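Local atomic coordinates of A151R (African swine fever virus Georgia 2007/1, PDB entry 7CMA), a protein that is a non-structural viral protein of uncertain function that binds a zinc ion and assembles from two copies of its chain. Residues L12-E15 and K16-C20; N2-I5 and I6-A10. All coordinates share one frame; numbering follows the deposited sequence.

Contacts 1 and 2 lie in series on one long helix, 3-28, with contact 2 (2-5 with 6-10) ending before contact 1 (12-15 with 16-20) begins. Their centres lie about 15 Å apart. Contact 1 is about 14 Å from the centre of the chain and contact 2 about 27 Å, so the helix carries its N-terminal turns outward from the body. The second subunit ties the two together: M8 and M9 of contact 2 pack on E15 and L12 of that chain, and E15, K16 and E19 of contact 1 meet M8 and I5 of that chain in return. Neither contact contributes a zinc ligand; the metal is held by H109, C116, C139 and C142.

Contact 1. Residues L12-E15 and K16-C20; sequences LHKE and KLIEC
L12, H13, K14 and E15 offer their carbonyl oxygens in turn to the amides of K16, L17, I18 and E19, forming the i to i+4 ladder of an uninterrupted alpha-helix. K14 O to I18 N, at 2.9 Å, is the straightest of the four bonds, with an N-H...O angle of 169°; E15 O to E19 N is longer, at 3.1 Å. Side chains four residues apart then meet on three sides of the helix. K16 folds back instead of extending: bends at its second, third and fourth torsions lay CE 3.9 Å from L12 CG, so its aliphatic part crosses the leucine at a slant. H13 and L17 run alongside each other, and the methyl L17 CD2 approaches H13 NE2 to 3.8 Å from a direction oblique to the imidazole. K14 likewise keeps company with I18, whose CD1 rests 3.8 Å from K14 CG. An extended chi2 of 180° sends that methyl outward along the lysine chain. The like-charged E15 OE2 and E19 OE1 are 5.6 Å apart, and E19 is salt-bridged to K73, which should offset part of that charge, whereas E15 has a long, weak ion pair with K4 of the second subunit. Y80 of helix 72-84 covers K14, L17 and I18, while L12 packs on L12 of the second subunit. These turns are typical of a helix packed on two neighbours, helix 72-84 of its own chain and helix 3-28 of the second subunit.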
ATOM      1  N   LEU A  12      -7.977   6.472   4.115  1.00 36.97           N
ATOM      2  CA  LEU A  12      -7.264   5.308   4.700  1.00 37.31           C
ATOM      3  C   LEU A  12      -5.958   5.785   5.355  1.00 42.70           C
ATOM      4  O   LEU A  12      -5.696   5.374   6.497  1.00 45.01           O
ATOM      5  CB  LEU A  12      -6.991   4.266   3.615  1.00 37.04           C
ATOM      6  CG  LEU A  12      -6.177   3.059   4.080  1.00 41.81           C
ATOM      7  CD1 LEU A  12      -6.922   2.292   5.164  1.00 41.29           C
ATOM      8  CD2 LEU A  12      -5.835   2.146   2.911  1.00 46.89           C
ATOM      9  N   HIS A  13      -5.169   6.603   4.651  1.00 38.25           N
ATOM     10  CA  HIS A  13      -3.945   7.235   5.220  1.00 43.81           C
ATOM     11  C   HIS A  13      -4.301   7.977   6.512  1.00 43.05           C
ATOM     12  O   HIS A  13      -3.635   7.727   7.532  1.00 45.14           O
ATOM     13  CB  HIS A  13      -3.275   8.160   4.194  1.00 45.85           C
ATOM     14  CG  HIS A  13      -2.216   9.038   4.779  1.00 48.68           C
ATOM     15  ND1 HIS A  13      -0.936   8.579   5.037  1.00 52.06           N
ATOM     16  CD2 HIS A  13      -2.242  10.332   5.169  1.00 51.13           C
ATOM     17  CE1 HIS A  13      -0.212   9.563   5.529  1.00 57.34           C
ATOM     18  NE2 HIS A  13      -0.995  10.644   5.637  1.00 53.20           N
ATOM     19  N   LYS A  14      -5.386   8.760   6.492  1.00 45.53           N
ATOM     20  CA  LYS A  14      -5.900   9.498   7.679  1.00 44.40           C
ATOM     21  C   LYS A  14      -6.144   8.512   8.828  1.00 43.93           C
ATOM     22  O   LYS A  14      -5.639   8.758   9.939  1.00 39.48           O
ATOM     23  CB  LYS A  14      -7.186  10.254   7.328  1.00 49.70           C
ATOM     24  CG  LYS A  14      -8.019  10.705   8.520  1.00 51.34           C
ATOM     25  CD  LYS A  14      -9.254  11.489   8.132  1.00 57.20           C
ATOM     26  CE  LYS A  14      -9.907  12.181   9.310  1.00 61.53           C
ATOM     27  NZ  LYS A  14     -10.353  13.550   8.959  1.00 66.38           N
ATOM     28  N   GLU A  15      -6.971   7.492   8.598  1.00 40.20           N
ATOM     29  CA  GLU A  15      -7.360   6.523   9.654  1.00 44.33           C
ATOM     30  C   GLU A  15      -6.094   5.889  10.246  1.00 43.44           C
ATOM     31  O   GLU A  15      -6.033   5.739  11.480  1.00 43.52           O
ATOM     32  CB  GLU A  15      -8.317   5.468   9.097  1.00 50.62           C
ATOM     33  CG  GLU A  15      -9.254   4.896  10.148  1.00 59.57           C
ATOM     34  CD  GLU A  15     -10.201   5.903  10.787  1.00 61.79           C
ATOM     35  OE1 GLU A  15     -10.454   6.962  10.171  1.00 56.95           O
ATOM     36  OE2 GLU A  15     -10.671   5.633  11.908  1.00 61.08           O
ATOM     37  N   LYS A  16      -5.099   5.594   9.404  1.00 42.17           N
ATOM     38  CA  LYS A  16      -3.869   4.880   9.833  1.00 43.85           C
ATOM     39  C   LYS A  16      -2.972   5.847  10.622  1.00 38.54           C
ATOM     40  O   LYS A  16      -2.462   5.442  11.663  1.00 41.79           O
ATOM     41  CB  LYS A  16      -3.136   4.287   8.626  1.00 45.53           C
ATOM     42  CG  LYS A  16      -3.768   3.031   8.040  1.00 50.10           C
ATOM     43  CD  LYS A  16      -2.769   2.074   7.415  1.00 60.27           C
ATOM     44  CE  LYS A  16      -2.839   2.039   5.904  1.00 66.93           C
ATOM     45  NZ  LYS A  16      -2.443   3.336   5.304  1.00 79.50           N
ATOM     46  N   LEU A  17      -2.858   7.100  10.182  1.00 43.08           N
ATOM     47  CA  LEU A  17      -1.969   8.107  10.825  1.00 37.28           C
ATOM     48  C   LEU A  17      -2.576   8.524  12.170  1.00 40.46           C
ATOM     49  O   LEU A  17      -1.849   8.475  13.161  1.00 41.35           O
ATOM     50  CB  LEU A  17      -1.778   9.307   9.893  1.00 43.08           C
ATOM     51  CG  LEU A  17      -0.789  10.370  10.382  1.00 43.82           C
ATOM     52  CD1 LEU A  17       0.502   9.738  10.892  1.00 36.40           C
ATOM     53  CD2 LEU A  17      -0.487  11.376   9.281  1.00 45.29           C
ATOM     54  N   ILE A  18      -3.899   8.709  12.224  1.00 37.77           N
ATOM     55  CA  ILE A  18      -4.623   9.021  13.494  1.00 44.24           C
ATOM     56  C   ILE A  18      -4.430   7.860  14.474  1.00 45.75           C
ATOM     57  O   ILE A  18      -4.184   8.133  15.662  1.00 46.66           O
ATOM     58  CB  ILE A  18      -6.116   9.314  13.243  1.00 42.58           C
ATOM     59  CG1 ILE A  18      -6.315  10.684  12.589  1.00 44.93           C
ATOM     60  CG2 ILE A  18      -6.915   9.182  14.530  1.00 45.51           C
ATOM     61  CD1 ILE A  18      -7.764  11.032  12.307  1.00 53.18           C
ATOM     62  N   GLU A  19      -4.559   6.616  14.003  1.00 45.45           N
ATOM     63  CA  GLU A  19      -4.391   5.411  14.861  1.00 48.89           C
ATOM     64  C   GLU A  19      -2.955   5.383  15.403  1.00 43.77           C
ATOM     65  O   GLU A  19      -2.789   5.209  16.617  1.00 46.81           O
ATOM     66  CB  GLU A  19      -4.714   4.131  14.084  1.00 52.66           C
ATOM     67  CG  GLU A  19      -4.836   2.896  14.969  1.00 55.71           C
ATOM     68  CD  GLU A  19      -6.120   2.804  15.781  1.00 71.31           C
ATOM     69  OE1 GLU A  19      -6.978   3.704  15.642  1.00 74.06           O
ATOM     70  OE2 GLU A  19      -6.244   1.854  16.583  1.00 73.49           O
ATOM     71  N   CYS A  20      -1.972   5.627  14.537  1.00 41.79           N
ATOM     72  CA  CYS A  20      -0.542   5.720  14.926  1.00 43.74           C
ATOM     73  C   CYS A  20      -0.357   6.795  16.008  1.00 39.21           C
ATOM     74  O   CYS A  20       0.243   6.483  17.061  1.00 42.32           O
ATOM     75  CB  CYS A  20       0.331   6.025  13.718  1.00 48.11           C
ATOM     76  SG  CYS A  20       2.099   5.843  14.059  1.00 51.03           S
TER

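Contact 2. Residues N2-I5 and I6-A10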
ATOM      1  N   ASN A   2      -9.004   6.506 -10.767  1.00 68.35           N
ATOM      2  CA  ASN A   2     -10.368   6.853 -10.275  1.00 68.41           C
ATOM      3  C   ASN A   2     -10.242   7.855  -9.121  1.00 66.36           C
ATOM      4  O   ASN A   2      -9.346   7.671  -8.272  1.00 57.18           O
ATOM      5  CB  ASN A   2     -11.149   5.606  -9.847  1.00 73.10           C
ATOM      6  CG  ASN A   2     -12.645   5.827  -9.802  1.00 79.05           C
ATOM      7  OD1 ASN A   2     -13.168   6.715 -10.470  1.00 89.88           O
ATOM      8  ND2 ASN A   2     -13.346   4.997  -9.046  1.00 90.56           N
ATOM      9  N   LYS A   3     -11.043   8.921  -9.152  1.00 67.90           N
ATOM     10  CA  LYS A   3     -11.066   9.962  -8.089  1.00 75.08           C
ATOM     11  C   LYS A   3     -11.517   9.322  -6.772  1.00 62.37           C
ATOM     12  O   LYS A   3     -10.948   9.674  -5.721  1.00 63.56           O
ATOM     13  CB  LYS A   3     -11.992  11.116  -8.487  1.00 79.91           C
ATOM     14  CG  LYS A   3     -11.812  12.396  -7.680  1.00 90.05           C
ATOM     15  CD  LYS A   3     -12.969  13.370  -7.811  1.00 90.85           C
ATOM     16  CE  LYS A   3     -13.331  13.681  -9.248  1.00 95.81           C
ATOM     17  NZ  LYS A   3     -12.337  14.578  -9.886  1.00100.05           N
ATOM     18  N   LYS A   4     -12.492   8.409  -6.836  1.00 57.46           N
ATOM     19  CA  LYS A   4     -13.051   7.721  -5.644  1.00 55.94           C
ATOM     20  C   LYS A   4     -11.940   6.910  -4.967  1.00 56.04           C
ATOM     21  O   LYS A   4     -11.918   6.862  -3.719  1.00 49.42           O
ATOM     22  CB  LYS A   4     -14.230   6.828  -6.039  1.00 66.13           C
ATOM     23  CG  LYS A   4     -15.316   6.699  -4.980  1.00 70.47           C
ATOM     24  CD  LYS A   4     -16.156   5.450  -5.123  1.00 74.69           C
ATOM     25  CE  LYS A   4     -16.731   4.970  -3.809  1.00 79.56           C
ATOM     26  NZ  LYS A   4     -16.973   3.508  -3.822  1.00 83.69           N
ATOM     27  N   ILE A   5     -11.015   6.364  -5.758  1.00 45.76           N
ATOM     28  CA  ILE A   5      -9.870   5.559  -5.238  1.00 53.26           C
ATOM     29  C   ILE A   5      -8.848   6.510  -4.596  1.00 49.71           C
ATOM     30  O   ILE A   5      -8.315   6.162  -3.533  1.00 43.51           O
ATOM     31  CB  ILE A   5      -9.249   4.691  -6.353  1.00 51.04           C
ATOM     32  CG1 ILE A   5     -10.212   3.590  -6.805  1.00 60.04           C
ATOM     33  CG2 ILE A   5      -7.906   4.123  -5.915  1.00 53.29           C
ATOM     34  CD1 ILE A   5      -9.668   2.704  -7.910  1.00 64.65           C
ATOM     35  N   ILE A   6      -8.677   7.714  -5.151  1.00 45.47           N
ATOM     36  CA  ILE A   6      -7.704   8.709  -4.602  1.00 57.44           C
ATOM     37  C   ILE A   6      -8.248   9.235  -3.266  1.00 48.92           C
ATOM     38  O   ILE A   6      -7.471   9.272  -2.297  1.00 52.65           O
ATOM     39  CB  ILE A   6      -7.420   9.849  -5.607  1.00 55.76           C
ATOM     40  CG1 ILE A   6      -6.130   9.605  -6.395  1.00 64.67           C
ATOM     41  CG2 ILE A   6      -7.389  11.197  -4.897  1.00 54.79           C
ATOM     42  CD1 ILE A   6      -6.227   8.501  -7.424  1.00 64.47           C
ATOM     43  N   VAL A   7      -9.572   9.416  -3.176  1.00 49.25           N
ATOM     44  CA  VAL A   7     -10.270   9.845  -1.926  1.00 50.04           C
ATOM     45  C   VAL A   7     -10.169   8.718  -0.893  1.00 54.84           C
ATOM     46  O   VAL A   7      -9.742   8.995   0.246  1.00 41.04           O
ATOM     47  CB  VAL A   7     -11.736  10.229  -2.202  1.00 51.80           C
ATOM     48  CG1 VAL A   7     -12.560  10.302  -0.924  1.00 52.96           C
ATOM     49  CG2 VAL A   7     -11.832  11.538  -2.972  1.00 55.68           C
ATOM     50  N   MET A   8     -10.450   7.481  -1.303  1.00 40.73           N
ATOM     51  CA  MET A   8     -10.402   6.307  -0.397  1.00 46.00           C
ATOM     52  C   MET A   8      -8.985   6.163   0.169  1.00 36.97           C
ATOM     53  O   MET A   8      -8.862   5.887   1.367  1.00 41.27           O
ATOM     54  CB  MET A   8     -10.799   5.021  -1.127  1.00 45.61           C
ATOM     55  CG  MET A   8     -12.195   4.550  -0.787  1.00 55.12           C
ATOM     56  SD  MET A   8     -12.657   3.058  -1.703  1.00 56.76           S
ATOM     57  CE  MET A   8     -13.135   3.799  -3.258  1.00 58.63           C
ATOM     58  N   MET A   9      -7.961   6.377  -0.662  1.00 39.08           N
ATOM     59  CA  MET A   9      -6.538   6.255  -0.261  1.00 44.56           C
ATOM     60  C   MET A   9      -6.214   7.328   0.786  1.00 43.89           C
ATOM     61  O   MET A   9      -5.491   7.007   1.744  1.00 43.52           O
ATOM     62  CB  MET A   9      -5.600   6.407  -1.462  1.00 49.00           C
ATOM     63  CG  MET A   9      -5.424   5.120  -2.264  1.00 52.72           C
ATOM     64  SD  MET A   9      -4.693   5.423  -3.903  1.00 55.32           S
ATOM     65  CE  MET A   9      -3.038   5.918  -3.427  1.00 57.41           C
ATOM     66  N   ALA A  10      -6.750   8.545   0.620  1.00 40.38           N
ATOM     67  CA  ALA A  10      -6.492   9.679   1.546  1.00 46.90           C
ATOM     68  C   ALA A  10      -7.175   9.420   2.896  1.00 41.35           C
ATOM     69  O   ALA A  10      -6.567   9.740   3.935  1.00 43.56           O
ATOM     70  CB  ALA A  10      -6.961  10.974   0.931  1.00 47.09           C
TER
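N2 meets I6 near the N-terminus of the chain: its carbonyl oxygen accepts I6 N at 3.2 Å, a fairly bent bond, and also receives a weaker bond from I5 N. The methyl I6 CD1 lies against N2 O, at 3.3 Å. At K3 the contact is made by the backbone, K3 O taking V7 N, while V7 CG2 leans back to 3.4 Å from the same oxygen. K4 adds a side-chain contact to its bond with M8 N. Its chain is extended beyond CG and is crossed at an angle by M8, whose methyl CE comes within 3.8 Å of K4 CE and stays within about 4 Å of K4 CG, CD and NZ. The turn at the end of the methionine (chi3 -81°) brings that methyl back over the helix, 3.3 Å from K4 O. I5, the buried member of its segment, accepts M9 N through its carbonyl oxygen and sets CG2 4.0 Å from M9 SD. That branch stands anti to the backbone N, on the carbonyl side, which directs it toward the following turn. In the second subunit E15 packs on I5 and M8, L12 on M9, and E19 on N2; the ion pair from K4 to E15 of that chain is long and weak. Apart from the main-chain bonds, the contact is largely van der Waals: methyl groups and sulfur meet methylenes, the lysine amine and carbonyl oxygens. Such chemistry implies close fitting with little directional preference, and the grip of these outlying turns on the partner chain should likewise depend mostly on packing.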